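Local structure of gamma-resorcylate decarboxylase (Polaromonas, 4QRO) at residues G3-F11 / L283-E291; D158-R166 / K213-E221. The protein probably catalyses the manganese-dependent, non-oxidative decarboxylation of gamma-resorcylate (2,6-dihydroxybenzoate) to resorcinol, as a dimeric member of the amidohydrolase superfamily. All coordinates share one frame; numbering follows the deposited sequence.

Contact 1: residues G3-F11 / L283-E291; sequences GKIALEEHF and LFSTDWPFE. With MN (manganese (II) ion), chain K; 38L (2-nitrobenzene-1,3-diol), chain M.
Glu8, His10 and Asp287 meet at the manganese ion: Glu8 OE1, His10 NE2 and Asp287 OD1 each bind it at 2.2 Å. Glu8 and Asp287 lie side by side with their carboxylate planes turned 67° apart, and the shared metal probably offsets the repulsion between Glu8 OE1 and Asp287 OD1, 3.0 Å apart. Glu8 can span the gap because its chain is extended, with CG anti to the backbone N (chi1 -158°); its OE2 is held by Tyr162 and Ser262. Strand 4-11 carries a Glu-X-His pair of metal ligands, Glu8 and His10, at the place of the His-X-His motif found in many amidohydrolase barrels, and the loop after strand 282-283 supplies the aspartate. Glu9, bent at chi2 (-58°), folds back so that OE1 accepts from Thr286 N at 3.0 Å on its syn side and from Glu8 N on the anti side, out of the carboxylate plane. His10 N donates almost straight to Trp288 O. Phe290 lies flat over the inhibitor, whose CAC stands 3.4 Å above the ring centre, and its edge faces His10 CD2. Lys4's aliphatic stem suits the Phe284 face, with CD 4.1 Å from the centroid, while its NZ is hydrogen-bonded to Met1 O and His50 O.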
loop_
_atom_site.group_PDB
_atom_site.type_symbol
_atom_site.label_atom_id
_atom_site.label_comp_id
_atom_site.label_asym_id
_atom_site.label_seq_id
_atom_site.Cartn_x
_atom_site.Cartn_y
_atom_site.Cartn_z
ATOM N N GLY A 3 3.712 12.293 -29.929
ATOM C CA GLY A 3 4.674 11.215 -29.943
ATOM C C GLY A 3 4.719 10.356 -28.687
ATOM O O GLY A 3 5.675 9.597 -28.521
ATOM N N LYS A 4 3.710 10.437 -27.810
ATOM C CA LYS A 4 3.756 9.647 -26.578
ATOM C C LYS A 4 3.498 8.172 -26.854
ATOM O O LYS A 4 2.842 7.783 -27.845
ATOM C CB LYS A 4 2.772 10.137 -25.506
ATOM C CG LYS A 4 3.109 11.504 -24.923
ATOM C CD LYS A 4 2.148 11.935 -23.821
ATOM C CE LYS A 4 0.703 12.124 -24.287
ATOM N NZ LYS A 4 0.440 13.363 -25.067
ATOM N N ILE A 5 4.061 7.360 -25.977
ATOM C CA ILE A 5 3.873 5.932 -26.019
ATOM C C ILE A 5 3.156 5.549 -24.723
ATOM O O ILE A 5 3.507 6.027 -23.650
ATOM C CB ILE A 5 5.223 5.193 -26.145
ATOM C CG1 ILE A 5 5.936 5.581 -27.456
ATOM C CG2 ILE A 5 5.017 3.690 -26.012
ATOM C CD1 ILE A 5 7.386 5.162 -27.511
ATOM N N ALA A 6 2.132 4.720 -24.850
ATOM C CA ALA A 6 1.288 4.328 -23.723
ATOM C C ALA A 6 1.229 2.819 -23.697
ATOM O O ALA A 6 1.198 2.197 -24.770
ATOM C CB ALA A 6 -0.067 4.955 -23.878
ATOM N N LEU A 7 1.336 2.210 -22.516
ATOM C CA LEU A 7 1.417 0.739 -22.419
ATOM C C LEU A 7 0.590 0.020 -21.353
ATOM O O LEU A 7 0.889 -1.117 -21.017
ATOM C CB LEU A 7 2.890 0.293 -22.293
ATOM C CG LEU A 7 3.698 0.815 -21.102
ATOM C CD1 LEU A 7 4.663 -0.246 -20.611
ATOM C CD2 LEU A 7 4.432 2.107 -21.458
ATOM N N GLU A 8 -0.402 0.678 -20.781
ATOM C CA GLU A 8 -1.450 -0.026 -20.052
ATOM C C GLU A 8 -2.768 0.353 -20.703
ATOM O O GLU A 8 -3.541 1.163 -20.191
ATOM C CB GLU A 8 -1.458 0.284 -18.541
ATOM C CG GLU A 8 -2.158 -0.829 -17.769
ATOM C CD GLU A 8 -2.264 -0.597 -16.270
ATOM O OE1 GLU A 8 -3.376 -0.800 -15.717
ATOM O OE2 GLU A 8 -1.232 -0.293 -15.640
ATOM N N GLU A 9 -3.011 -0.270 -21.848
ATOM C CA GLU A 9 -4.039 0.137 -22.770
ATOM C C GLU A 9 -4.736 -1.170 -23.188
ATOM O O GLU A 9 -4.159 -2.041 -23.868
ATOM C CB GLU A 9 -3.434 0.883 -23.988
ATOM C CG GLU A 9 -2.225 1.817 -23.714
ATOM C CD GLU A 9 -2.486 2.930 -22.695
ATOM O OE1 GLU A 9 -1.656 3.113 -21.748
ATOM O OE2 GLU A 9 -3.509 3.642 -22.827
ATOM N N HIS A 10 -5.957 -1.326 -22.715
ATOM C CA HIS A 10 -6.602 -2.607 -22.711
ATOM C C HIS A 10 -7.653 -2.748 -23.798
ATOM O O HIS A 10 -8.269 -1.775 -24.216
ATOM C CB HIS A 10 -7.287 -2.847 -21.367
ATOM C CG HIS A 10 -6.378 -2.773 -20.182
ATOM N ND1 HIS A 10 -5.402 -3.715 -19.931
ATOM C CD2 HIS A 10 -6.358 -1.914 -19.133
ATOM C CE1 HIS A 10 -4.787 -3.414 -18.799
ATOM N NE2 HIS A 10 -5.359 -2.336 -18.288
ATOM N N PHE A 11 -7.893 -3.998 -24.185
ATOM C CA PHE A 11 -8.997 -4.353 -25.078
ATOM C C PHE A 11 -9.554 -5.690 -24.595
ATOM O O PHE A 11 -8.957 -6.373 -23.722
ATOM C CB PHE A 11 -8.496 -4.501 -26.528
ATOM C CG PHE A 11 -7.651 -5.733 -26.741
ATOM C CD1 PHE A 11 -8.235 -6.948 -27.088
ATOM C CD2 PHE A 11 -6.290 -5.702 -26.495
ATOM C CE1 PHE A 11 -7.480 -8.092 -27.225
ATOM C CE2 PHE A 11 -5.515 -6.836 -26.651
ATOM C CZ PHE A 11 -6.118 -8.046 -26.996
ATOM N N LEU A 283 7.182 5.470 -16.854
ATOM C CA LEU A 283 6.611 5.451 -18.171
ATOM C C LEU A 283 5.186 6.009 -18.164
ATOM O O LEU A 283 4.390 5.650 -17.310
ATOM C CB LEU A 283 6.567 4.008 -18.687
ATOM C CG LEU A 283 7.818 3.132 -18.469
ATOM C CD1 LEU A 283 7.646 1.716 -19.012
ATOM C CD2 LEU A 283 9.005 3.756 -19.127
ATOM N N PHE A 284 4.868 6.842 -19.157
ATOM C CA PHE A 284 3.500 7.286 -19.371
ATOM C C PHE A 284 2.616 6.089 -19.707
ATOM O O PHE A 284 3.045 5.169 -20.386
ATOM C CB PHE A 284 3.433 8.356 -20.471
ATOM C CG PHE A 284 2.023 8.818 -20.795
ATOM C CD1 PHE A 284 1.313 9.632 -19.931
ATOM C CD2 PHE A 284 1.400 8.402 -21.958
ATOM C CE1 PHE A 284 0.037 10.061 -20.255
ATOM C CE2 PHE A 284 0.133 8.808 -22.274
ATOM C CZ PHE A 284 -0.567 9.628 -21.414
ATOM N N SER A 285 1.409 6.071 -19.150
ATOM C CA SER A 285 0.358 5.136 -19.571
ATOM C C SER A 285 -0.946 5.697 -19.066
ATOM O O SER A 285 -0.942 6.597 -18.233
ATOM C CB SER A 285 0.589 3.731 -19.019
ATOM O OG SER A 285 1.658 3.100 -19.727
ATOM N N THR A 286 -2.055 5.182 -19.581
ATOM C CA THR A 286 -3.349 5.755 -19.305
ATOM C C THR A 286 -4.287 4.834 -18.509
ATOM O O THR A 286 -5.008 5.323 -17.637
ATOM C CB THR A 286 -4.061 6.176 -20.617
ATOM O OG1 THR A 286 -4.432 5.008 -21.342
ATOM C CG2 THR A 286 -3.174 7.028 -21.490
ATOM N N ASP A 287 -4.267 3.514 -18.789
ATOM C CA ASP A 287 -5.287 2.564 -18.311
ATOM C C ASP A 287 -6.624 2.683 -19.070
ATOM O O ASP A 287 -7.650 2.241 -18.586
ATOM C CB ASP A 287 -5.526 2.698 -16.813
ATOM C CG ASP A 287 -5.829 1.362 -16.137
ATOM O OD1 ASP A 287 -5.938 0.297 -16.819
ATOM O OD2 ASP A 287 -5.947 1.394 -14.894
ATOM N N TRP A 288 -6.589 3.277 -20.247
ATOM C CA TRP A 288 -7.728 3.241 -21.144
ATOM C C TRP A 288 -8.103 1.781 -21.300
ATOM O O TRP A 288 -7.210 0.941 -21.459
ATOM C CB TRP A 288 -7.386 3.875 -22.482
ATOM C CG TRP A 288 -8.468 3.814 -23.524
ATOM C CD1 TRP A 288 -8.545 2.902 -24.567
ATOM C CD2 TRP A 288 -9.592 4.686 -23.677
ATOM N NE1 TRP A 288 -9.639 3.163 -25.335
ATOM C CE2 TRP A 288 -10.313 4.244 -24.820
ATOM C CE3 TRP A 288 -10.089 5.772 -22.949
ATOM C CZ2 TRP A 288 -11.481 4.890 -25.278
ATOM C CZ3 TRP A 288 -11.267 6.423 -23.413
ATOM C CH2 TRP A 288 -11.944 5.962 -24.556
ATOM N N PRO A 289 -9.408 1.470 -21.237
ATOM C CA PRO A 289 -10.572 2.360 -21.209
ATOM C C PRO A 289 -11.206 2.591 -19.850
ATOM O O PRO A 289 -12.300 3.188 -19.759
ATOM C CB PRO A 289 -11.550 1.646 -22.137
ATOM C CG PRO A 289 -11.293 0.219 -21.836
ATOM C CD PRO A 289 -9.812 0.096 -21.596
ATOM N N PHE A 290 -10.505 2.178 -18.803
ATOM C CA PHE A 290 -11.013 2.304 -17.436
ATOM C C PHE A 290 -10.753 3.710 -16.913
ATOM O O PHE A 290 -11.420 4.164 -15.948
ATOM C CB PHE A 290 -10.381 1.221 -16.538
ATOM C CG PHE A 290 -10.637 -0.177 -17.026
ATOM C CD1 PHE A 290 -11.863 -0.765 -16.843
ATOM C CD2 PHE A 290 -9.653 -0.889 -17.719
ATOM C CE1 PHE A 290 -12.118 -2.033 -17.333
ATOM C CE2 PHE A 290 -9.899 -2.171 -18.204
ATOM C CZ PHE A 290 -11.128 -2.740 -17.994
ATOM N N GLU A 291 -9.760 4.363 -17.522
ATOM C CA GLU A 291 -9.525 5.795 -17.405
ATOM C C GLU A 291 -9.590 6.433 -18.780
ATOM O O GLU A 291 -9.260 5.784 -19.795
ATOM C CB GLU A 291 -8.126 6.083 -16.871
ATOM C CG GLU A 291 -7.795 5.425 -15.570
ATOM C CD GLU A 291 -8.556 6.019 -14.423
ATOM O OE1 GLU A 291 -9.127 7.128 -14.586
ATOM O OE2 GLU A 291 -8.596 5.346 -13.381
HETATM MN MN MN K . -5.317 -1.662 -16.149
HETATM O OAK 38L M . -5.890 -1.254 -13.909
HETATM N NAG 38L M . -6.912 -0.822 -13.451
HETATM O OAJ 38L M . -6.848 -0.109 -12.451
HETATM C CAA 38L M . -8.145 -1.142 -14.072
HETATM C CAF 38L M . -9.311 -0.655 -13.489
HETATM O OAH 38L M . -9.307 0.572 -12.897
HETATM C CAE 38L M . -10.481 -1.414 -13.510
HETATM C CAD 38L M . -10.510 -2.642 -14.162
HETATM C CAC 38L M . -9.400 -3.057 -14.893
HETATM C CAB 38L M . -8.235 -2.291 -14.885
HETATM O OAI 38L M . -7.180 -2.683 -15.664
#

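Contact 2: residues D158-R166 / K213-E221; sequences DVPFYLHPR and KIILGHMGE. With MN (manganese (II) ion), chain K; 38L (2-nitrobenzene-1,3-diol), chain M.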
loop_
_atom_site.group_PDB
_atom_site.type_symbol
_atom_site.label_atom_id
_atom_site.label_comp_id
_atom_site.label_asym_id
_atom_site.label_seq_id
_atom_site.Cartn_x
_atom_site.Cartn_y
_atom_site.Cartn_z
ATOM N N ASP A 158 14.597 -11.351 -23.520
ATOM C CA ASP A 158 14.873 -9.957 -23.181
ATOM C C ASP A 158 13.691 -9.030 -23.498
ATOM O O ASP A 158 13.845 -7.976 -24.133
ATOM C CB ASP A 158 16.164 -9.465 -23.862
ATOM C CG ASP A 158 16.638 -8.116 -23.318
ATOM O OD1 ASP A 158 16.344 -7.782 -22.146
ATOM O OD2 ASP A 158 17.299 -7.378 -24.072
ATOM N N VAL A 159 12.514 -9.436 -23.028
ATOM C CA VAL A 159 11.310 -8.629 -23.089
ATOM C C VAL A 159 10.741 -8.442 -21.662
ATOM O O VAL A 159 10.889 -9.331 -20.810
ATOM C CB VAL A 159 10.219 -9.228 -23.996
ATOM C CG1 VAL A 159 10.684 -9.295 -25.445
ATOM C CG2 VAL A 159 9.750 -10.590 -23.484
ATOM N N PRO A 160 10.106 -7.283 -21.402
ATOM C CA PRO A 160 9.559 -7.018 -20.057
ATOM C C PRO A 160 8.277 -7.777 -19.742
ATOM O O PRO A 160 7.557 -8.193 -20.665
ATOM C CB PRO A 160 9.255 -5.512 -20.097
ATOM C CG PRO A 160 10.103 -4.974 -21.187
ATOM C CD PRO A 160 10.117 -6.059 -22.227
ATOM N N PHE A 161 7.958 -7.880 -18.449
ATOM C CA PHE A 161 6.760 -8.592 -17.973
ATOM C C PHE A 161 6.001 -7.580 -17.141
ATOM O O PHE A 161 6.558 -7.077 -16.173
ATOM C CB PHE A 161 7.218 -9.807 -17.134
ATOM C CG PHE A 161 6.107 -10.640 -16.527
ATOM C CD1 PHE A 161 5.422 -10.208 -15.385
ATOM C CD2 PHE A 161 5.797 -11.889 -17.039
ATOM C CE1 PHE A 161 4.420 -10.961 -14.822
ATOM C CE2 PHE A 161 4.807 -12.671 -16.450
ATOM C CZ PHE A 161 4.120 -12.210 -15.346
ATOM N N TYR A 162 4.759 -7.300 -17.522
ATOM C CA TYR A 162 3.908 -6.298 -16.857
ATOM C C TYR A 162 3.065 -7.055 -15.873
ATOM O O TYR A 162 2.226 -7.868 -16.264
ATOM C CB TYR A 162 3.029 -5.585 -17.886
ATOM C CG TYR A 162 2.509 -4.224 -17.471
ATOM C CD1 TYR A 162 1.773 -4.055 -16.298
ATOM C CD2 TYR A 162 2.735 -3.095 -18.280
ATOM C CE1 TYR A 162 1.301 -2.803 -15.930
ATOM C CE2 TYR A 162 2.272 -1.837 -17.918
ATOM C CZ TYR A 162 1.559 -1.692 -16.743
ATOM O OH TYR A 162 1.087 -0.426 -16.411
ATOM N N LEU A 163 3.296 -6.821 -14.580
ATOM C CA LEU A 163 2.560 -7.514 -13.549
ATOM C C LEU A 163 1.409 -6.576 -13.193
ATOM O O LEU A 163 1.594 -5.589 -12.486
ATOM C CB LEU A 163 3.475 -7.827 -12.351
ATOM C CG LEU A 163 2.761 -8.460 -11.136
ATOM C CD1 LEU A 163 2.262 -9.857 -11.441
ATOM C CD2 LEU A 163 3.688 -8.492 -9.917
ATOM N N HIS A 164 0.237 -6.862 -13.746
ATOM C CA HIS A 164 -0.943 -5.994 -13.655
ATOM C C HIS A 164 -1.806 -6.514 -12.514
ATOM O O HIS A 164 -1.653 -7.674 -12.082
ATOM C CB HIS A 164 -1.698 -6.054 -15.007
ATOM C CG HIS A 164 -2.905 -5.181 -15.103
ATOM N ND1 HIS A 164 -4.165 -5.614 -14.749
ATOM C CD2 HIS A 164 -3.053 -3.914 -15.555
ATOM C CE1 HIS A 164 -5.031 -4.645 -14.973
ATOM N NE2 HIS A 164 -4.384 -3.607 -15.464
ATOM N N PRO A 165 -2.703 -5.670 -11.983
ATOM C CA PRO A 165 -3.533 -6.223 -10.901
ATOM C C PRO A 165 -4.617 -7.213 -11.281
ATOM O O PRO A 165 -4.987 -7.361 -12.459
ATOM C CB PRO A 165 -4.216 -4.973 -10.299
ATOM C CG PRO A 165 -3.360 -3.829 -10.709
ATOM C CD PRO A 165 -2.823 -4.201 -12.065
ATOM N N ARG A 166 -5.100 -7.889 -10.246
ATOM C CA ARG A 166 -6.410 -8.524 -10.212
ATOM C C ARG A 166 -6.833 -8.423 -8.754
ATOM O O ARG A 166 -6.020 -8.074 -7.871
ATOM C CB ARG A 166 -6.380 -9.998 -10.668
ATOM C CG ARG A 166 -5.580 -10.914 -9.739
ATOM C CD ARG A 166 -5.706 -12.386 -10.082
ATOM N NE ARG A 166 -7.086 -12.844 -10.004
ATOM C CZ ARG A 166 -7.538 -13.978 -10.527
ATOM N NH1 ARG A 166 -6.713 -14.793 -11.184
ATOM N NH2 ARG A 166 -8.831 -14.284 -10.405
ATOM N N LYS A 213 13.157 -7.483 -16.481
ATOM C CA LYS A 213 12.489 -6.197 -16.382
ATOM C C LYS A 213 11.013 -6.394 -16.065
ATOM O O LYS A 213 10.288 -7.003 -16.851
ATOM C CB LYS A 213 12.672 -5.486 -17.712
ATOM C CG LYS A 213 14.158 -5.284 -18.038
ATOM C CD LYS A 213 14.364 -4.489 -19.316
ATOM C CE LYS A 213 15.764 -4.690 -19.886
ATOM N NZ LYS A 213 15.852 -4.256 -21.308
ATOM N N ILE A 214 10.580 -5.895 -14.901
ATOM C CA ILE A 214 9.192 -6.007 -14.480
ATOM C C ILE A 214 8.579 -4.602 -14.483
ATOM O O ILE A 214 9.197 -3.634 -14.013
ATOM C CB ILE A 214 9.077 -6.625 -13.064
ATOM C CG1 ILE A 214 9.969 -7.868 -12.926
ATOM C CG2 ILE A 214 7.615 -6.892 -12.694
ATOM C CD1 ILE A 214 9.616 -9.040 -13.813
ATOM N N ILE A 215 7.377 -4.486 -15.026
ATOM C CA ILE A 215 6.660 -3.219 -15.075
ATOM C C ILE A 215 5.471 -3.287 -14.126
ATOM O O ILE A 215 4.723 -4.278 -14.105
ATOM C CB ILE A 215 6.150 -2.917 -16.484
ATOM C CG1 ILE A 215 7.311 -2.968 -17.493
ATOM C CG2 ILE A 215 5.498 -1.541 -16.533
ATOM C CD1 ILE A 215 6.885 -2.801 -18.919
ATOM N N LEU A 216 5.297 -2.224 -13.342
ATOM C CA LEU A 216 4.110 -2.042 -12.499
ATOM C C LEU A 216 3.335 -0.792 -12.911
ATOM O O LEU A 216 3.914 0.265 -13.159
ATOM C CB LEU A 216 4.493 -1.926 -11.027
ATOM C CG LEU A 216 5.274 -3.073 -10.411
ATOM C CD1 LEU A 216 5.686 -2.706 -9.000
ATOM C CD2 LEU A 216 4.455 -4.356 -10.418
ATOM N N GLY A 217 2.016 -0.885 -12.964
ATOM C CA GLY A 217 1.227 0.296 -13.218
ATOM C C GLY A 217 0.972 1.099 -11.958
ATOM O O GLY A 217 1.450 0.764 -10.865
ATOM N N HIS A 218 0.174 2.138 -12.122
ATOM C CA HIS A 218 -0.434 2.841 -10.980
ATOM C C HIS A 218 0.633 3.450 -10.061
ATOM O O HIS A 218 0.485 3.517 -8.840
ATOM C CB HIS A 218 -1.408 1.897 -10.273
ATOM C CG HIS A 218 -2.308 1.159 -11.231
ATOM N ND1 HIS A 218 -2.157 -0.179 -11.532
ATOM C CD2 HIS A 218 -3.297 1.613 -12.044
ATOM C CE1 HIS A 218 -3.052 -0.531 -12.452
ATOM N NE2 HIS A 218 -3.758 0.538 -12.769
ATOM N N MET A 219 1.730 3.876 -10.677
ATOM C CA MET A 219 2.834 4.488 -9.950
ATOM C C MET A 219 3.538 3.499 -9.023
ATOM O O MET A 219 4.196 3.906 -8.065
ATOM C CB MET A 219 2.343 5.697 -9.149
ATOM C CG MET A 219 2.077 6.932 -9.994
ATOM S SD MET A 219 3.526 7.466 -10.922
ATOM C CE MET A 219 2.984 9.070 -11.505
ATOM N N GLY A 220 3.404 2.206 -9.303
ATOM C CA GLY A 220 4.067 1.210 -8.489
ATOM C C GLY A 220 3.291 0.766 -7.276
ATOM O O GLY A 220 3.887 0.226 -6.358
ATOM N N GLU A 221 1.975 1.035 -7.245
ATOM C CA GLU A 221 1.058 0.320 -6.364
ATOM C C GLU A 221 1.464 0.609 -4.912
ATOM O O GLU A 221 1.449 -0.281 -4.059
ATOM C CB GLU A 221 1.096 -1.194 -6.664
ATOM C CG GLU A 221 0.956 -1.597 -8.150
ATOM C CD GLU A 221 -0.433 -1.374 -8.765
ATOM O OE1 GLU A 221 -1.278 -0.717 -8.128
ATOM O OE2 GLU A 221 -0.652 -1.811 -9.936
HETATM MN MN MN K . -5.317 -1.662 -16.149
HETATM O OAK 38L M . -5.890 -1.254 -13.909
HETATM N NAG 38L M . -6.912 -0.822 -13.451
HETATM O OAJ 38L M . -6.848 -0.109 -12.451
HETATM C CAA 38L M . -8.145 -1.142 -14.072
HETATM C CAF 38L M . -9.311 -0.655 -13.489
HETATM O OAH 38L M . -9.307 0.572 -12.897
HETATM C CAE 38L M . -10.481 -1.414 -13.510
HETATM C CAD 38L M . -10.510 -2.642 -14.162
HETATM C CAC 38L M . -9.400 -3.057 -14.893
HETATM C CAB 38L M . -8.235 -2.291 -14.885
HETATM O OAI 38L M . -7.180 -2.683 -15.664
HETATM O O HOH W 1 13.659 -5.556 -22.328
HETATM O O HOH W 2 12.872 -9.120 -18.788
HETATM O O HOH W 3 0.407 -3.133 -12.089
#
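Ile215, Lys213 and Tyr162 bury the most surface where strand 161-164 runs parallel to strand 214-216. Ile215 serves both neighbours of Phe161. Its CG2 lies over one face of the Tyr162 ring, 3.8 Å from the centroid and offset toward the rim, and its CD1 reaches Pro160 CB at 3.8 Å. The branches divide in this way because CG1 is anti to the carbonyl carbon (chi1 -55°) while CG2 is anti to the backbone N. A beta-branched residue thus suits a strand position that must fill two directions. Its backbone is equally engaged: Ile215 N donates to Phe161 O, and Ile215 O accepts from Leu163 N.

Tyr162 lies across Ile215 at about a right angle, and its OH comes within 3.3 Å of Gly217 CA, where the absence of a side chain leaves room for the hydroxyl. Besides Glu8, Thr260 holds the OH, so a tyrosine supplies both an apolar face for the isoleucine and a polar end for the site.

Lys213 packs its CB against Pro160, and its extended chain carries NZ to Asp158. The salt bridge is long, 3.7 Å from NZ to Asp158 OD1, and is supplemented by a water that accepts from NZ and lies within bonding distance of Asp158 O; Asp158 OD2 is paired with Lys323. Lys213 O accepts from Phe161 N.

Beyond the strands, Pro165 CD meets the edge of the His218 ring. His218 ND1 donates to Glu221 OE2 at 2.7 Å, which fixes the ring's rotation and turns NE2 toward the inhibitor, to whose OAK it makes a weak hydrogen bond at 3.0 Å. His164 NE2 binds manganese at 2.3 Å. Metal and inhibitor thus sit beyond the C-terminal ends of neighbouring parallel strands, as in the (beta/alpha)8 barrel of the amidohydrolase superfamily.

Contacts 1 and 2, whose centres are 13 Å apart, supply complementary parts of one site; along the chain, contact 2 is nested within the loop that contact 1 closes. His164 from contact 2 completes the protein ligands of the manganese ion, its NE2 lying 3.0 Å from Glu8 OE1 and 3.2 Å from His10 NE2. A second shell joins them too: Asp287 OD2 is 3.2 Å from His218 NE2, a probable hydrogen bond that may help orient this histidine beside the nitro group. The inhibitor binds the metal through OAK and OAI, between the two contacts, and Arg229 and Asn234 of the second subunit also hydrogen-bond to it, so the pocket is shared across the dimer.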